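MRNA-decapping enzyme subunit 1 (PDB 1Q67) acts with its partner Dcp2 in the complex that removes the 7-methylguanine cap from yeast mRNA, committing the transcript to 5' to 3' decay. Local coordinates at residues Met155-Arg166 with Asn177-Glu185. Residues are numbered along the deposited sequence; the frame is centred on the assembly and turned at random.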
# COMPACT_ATOMS: atom_id res chain seq x y z
N MET B 155 4.81 14.97 -4.43
CA MET B 155 5.83 15.09 -5.47
C MET B 155 5.42 16.21 -6.43
O MET B 155 4.29 16.25 -6.91
CB MET B 155 5.97 13.79 -6.26
CG MET B 155 7.09 13.84 -7.29
SD MET B 155 7.18 12.43 -8.42
CE MET B 155 7.86 11.18 -7.32
N GLY B 156 6.35 17.13 -6.70
CA GLY B 156 6.06 18.22 -7.61
C GLY B 156 6.33 17.83 -9.05
O GLY B 156 7.22 17.02 -9.32
N ILE B 157 5.57 18.37 -9.99
CA ILE B 157 5.79 18.05 -11.40
C ILE B 157 6.14 19.32 -12.18
O ILE B 157 5.35 20.26 -12.24
CB ILE B 157 4.55 17.40 -12.02
CG1 ILE B 157 4.18 16.13 -11.24
CG2 ILE B 157 4.83 17.03 -13.47
CD1 ILE B 157 2.89 15.46 -11.73
N VAL B 158 7.33 19.33 -12.78
CA VAL B 158 7.79 20.50 -13.55
C VAL B 158 7.97 20.16 -15.02
O VAL B 158 8.62 19.19 -15.37
CB VAL B 158 9.15 21.01 -13.01
CG1 VAL B 158 9.60 22.25 -13.79
CG2 VAL B 158 9.04 21.32 -11.52
N PRO B 159 7.38 20.97 -15.91
CA PRO B 159 7.51 20.71 -17.36
C PRO B 159 8.97 20.72 -17.82
O PRO B 159 9.79 21.47 -17.30
CB PRO B 159 6.72 21.86 -17.99
CG PRO B 159 5.71 22.22 -16.93
CD PRO B 159 6.51 22.12 -15.65
N ASN B 160 9.29 19.87 -18.80
CA ASN B 160 10.64 19.80 -19.34
C ASN B 160 11.12 21.17 -19.84
O ASN B 160 12.28 21.53 -19.65
CB ASN B 160 10.72 18.80 -20.50
CG ASN B 160 10.39 17.39 -20.08
OD1 ASN B 160 10.53 17.03 -18.90
ND2 ASN B 160 9.97 16.57 -21.03
N SER B 161 10.24 21.92 -20.50
CA SER B 161 10.62 23.22 -21.03
C SER B 161 11.10 24.15 -19.92
O SER B 161 12.00 24.96 -20.13
CB SER B 161 9.46 23.87 -21.78
OG SER B 161 8.42 24.26 -20.91
N VAL B 162 10.51 24.02 -18.74
CA VAL B 162 10.92 24.86 -17.62
C VAL B 162 12.27 24.41 -17.09
O VAL B 162 13.13 25.23 -16.76
CB VAL B 162 9.85 24.84 -16.50
CG1 VAL B 162 10.36 25.59 -15.25
CG2 VAL B 162 8.57 25.50 -17.01
N VAL B 163 12.49 23.09 -17.02
CA VAL B 163 13.76 22.57 -16.55
C VAL B 163 14.89 22.93 -17.53
O VAL B 163 15.99 23.31 -17.11
CB VAL B 163 13.72 21.04 -16.37
CG1 VAL B 163 15.11 20.50 -16.04
CG2 VAL B 163 12.76 20.67 -15.24
N ASN B 164 14.62 22.81 -18.83
CA ASN B 164 15.62 23.13 -19.84
C ASN B 164 15.98 24.62 -19.83
O ASN B 164 17.15 24.97 -19.91
CB ASN B 164 15.13 22.72 -21.24
CG ASN B 164 15.01 21.21 -21.39
OD1 ASN B 164 15.80 20.45 -20.81
ND2 ASN B 164 14.04 20.77 -22.18
N LYS B 165 14.97 25.48 -19.73
CA LYS B 165 15.22 26.91 -19.69
C LYS B 165 16.09 27.22 -18.47
O LYS B 165 17.09 27.95 -18.56
CB LYS B 165 13.91 27.69 -19.58
CG LYS B 165 14.10 29.20 -19.54
CD LYS B 165 12.85 29.93 -19.06
CE LYS B 165 11.74 29.92 -20.10
NZ LYS B 165 12.01 30.87 -21.21
N ARG B 166 15.71 26.65 -17.33
CA ARG B 166 16.43 26.84 -16.08
C ARG B 166 17.91 26.44 -16.21
O ARG B 166 18.79 27.14 -15.70
CB ARG B 166 15.76 26.01 -14.98
CG ARG B 166 16.53 25.94 -13.67
CD ARG B 166 15.91 24.87 -12.77
NE ARG B 166 16.68 24.62 -11.55
CZ ARG B 166 16.61 25.35 -10.45
NH1 ARG B 166 15.80 26.40 -10.40
NH2 ARG B 166 17.34 25.03 -9.39
N ASN B 177 21.37 23.63 -6.82
CA ASN B 177 20.30 22.65 -6.65
C ASN B 177 19.97 22.06 -8.03
O ASN B 177 18.94 22.37 -8.62
CB ASN B 177 19.06 23.32 -6.07
CG ASN B 177 17.91 22.36 -5.86
OD1 ASN B 177 16.76 22.77 -5.67
ND2 ASN B 177 18.20 21.06 -5.90
N PRO B 178 20.86 21.20 -8.56
CA PRO B 178 20.69 20.55 -9.86
C PRO B 178 19.33 19.91 -10.08
O PRO B 178 18.83 19.17 -9.23
CB PRO B 178 21.82 19.52 -9.88
CG PRO B 178 22.89 20.20 -9.09
CD PRO B 178 22.12 20.76 -7.92
N LEU B 179 18.73 20.21 -11.23
CA LEU B 179 17.43 19.68 -11.60
C LEU B 179 17.47 19.17 -13.03
O LEU B 179 17.95 19.87 -13.92
CB LEU B 179 16.35 20.76 -11.48
CG LEU B 179 16.08 21.40 -10.12
CD1 LEU B 179 14.95 22.42 -10.25
CD2 LEU B 179 15.70 20.33 -9.11
N GLU B 180 16.98 17.95 -13.25
CA GLU B 180 16.93 17.38 -14.59
C GLU B 180 15.51 16.98 -14.95
O GLU B 180 14.66 16.81 -14.07
CB GLU B 180 17.88 16.17 -14.70
CG GLU B 180 19.33 16.59 -14.94
CD GLU B 180 20.24 15.43 -15.26
OE1 GLU B 180 19.94 14.68 -16.23
OE2 GLU B 180 21.26 15.26 -14.56
N CYS B 181 15.25 16.83 -16.25
CA CYS B 181 13.91 16.48 -16.71
C CYS B 181 13.37 15.19 -16.10
O CYS B 181 14.06 14.17 -16.04
CB CYS B 181 13.88 16.38 -18.23
SG CYS B 181 14.02 17.97 -19.08
N MET B 182 12.13 15.26 -15.64
CA MET B 182 11.47 14.12 -15.04
C MET B 182 11.07 13.17 -16.16
O MET B 182 11.16 13.52 -17.34
CB MET B 182 10.24 14.57 -14.26
CG MET B 182 10.55 15.55 -13.13
SD MET B 182 9.07 16.11 -12.22
CE MET B 182 8.65 14.58 -11.36
N GLY B 183 10.62 11.97 -15.78
CA GLY B 183 10.21 11.00 -16.77
C GLY B 183 9.14 10.06 -16.26
O GLY B 183 8.97 9.89 -15.06
N VAL B 184 8.40 9.44 -17.19
CA VAL B 184 7.36 8.50 -16.83
C VAL B 184 7.25 7.38 -17.84
O VAL B 184 7.45 7.59 -19.04
CB VAL B 184 5.96 9.17 -16.72
CG1 VAL B 184 5.95 10.13 -15.56
CG2 VAL B 184 5.61 9.90 -18.03
N GLU B 185 6.92 6.19 -17.35
CA GLU B 185 6.76 5.02 -18.20
C GLU B 185 5.88 4.02 -17.47
O GLU B 185 5.69 4.10 -16.26
CB GLU B 185 8.11 4.37 -18.49
CG GLU B 185 8.72 3.67 -17.29
CD GLU B 185 10.07 3.04 -17.59
OE1 GLU B 185 10.15 2.22 -18.54
OE2 GLU B 185 11.05 3.35 -16.88
O HOH W 1 10.69 17.66 -16.33
O HOH W 2 10.09 13.75 -19.92
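Arg166 reaches Asn177 and Leu179 with one extended side chain. CG lies anti to the backbone N (chi1 171°) and the chain stays straight as far as NE, which carries the guanidinium off helix 160-169 to the returning loop. There NH2 donates to Asn177 O (3.2 Å, N-H...O 156°), with the acceptor near the guanidinium plane, while Leu179 CD1 sits over one face, off-centre and only 3.1 Å from NE. An alanine in place of Arg166 is likely to leave Asn177 O without this donor and the Leu179 methyl uncovered on that side. NE, buried under Leu179 CD1, has no hydrogen-bond partner in the model; Asp174 of helix 171-176, which accepts from Leu179 N, offers it only a long, weak ion pair. One turn earlier, Val163 lays CG1 against the loop backbone, 3.6 Å from Leu179 O. Cys181 SG lies against the first turn of the helix, 3.5 Å from Asn164 OD1, and packs beside the Asn160 amide. One water donates to Asn160 OD1 and Val158 O and accepts from Met182 N; another accepts from Asn160 ND2 and donates to Met182 O, tying the loop to the helix start. Met182 bends at chi3 (70°), bringing CE to 3.5 Å from Gly156 O and 3.9 Å from Met155 SD; the two methionine chains run past each other in opposite directions, and Leu222 of helix 208-223 also touches Met182. Met182, just before strand 183-187, thus packs on strand 152-157; within this chain these are outermost strands of different antiparallel sheets in the PH-like beta sandwich of the Dcp1 family.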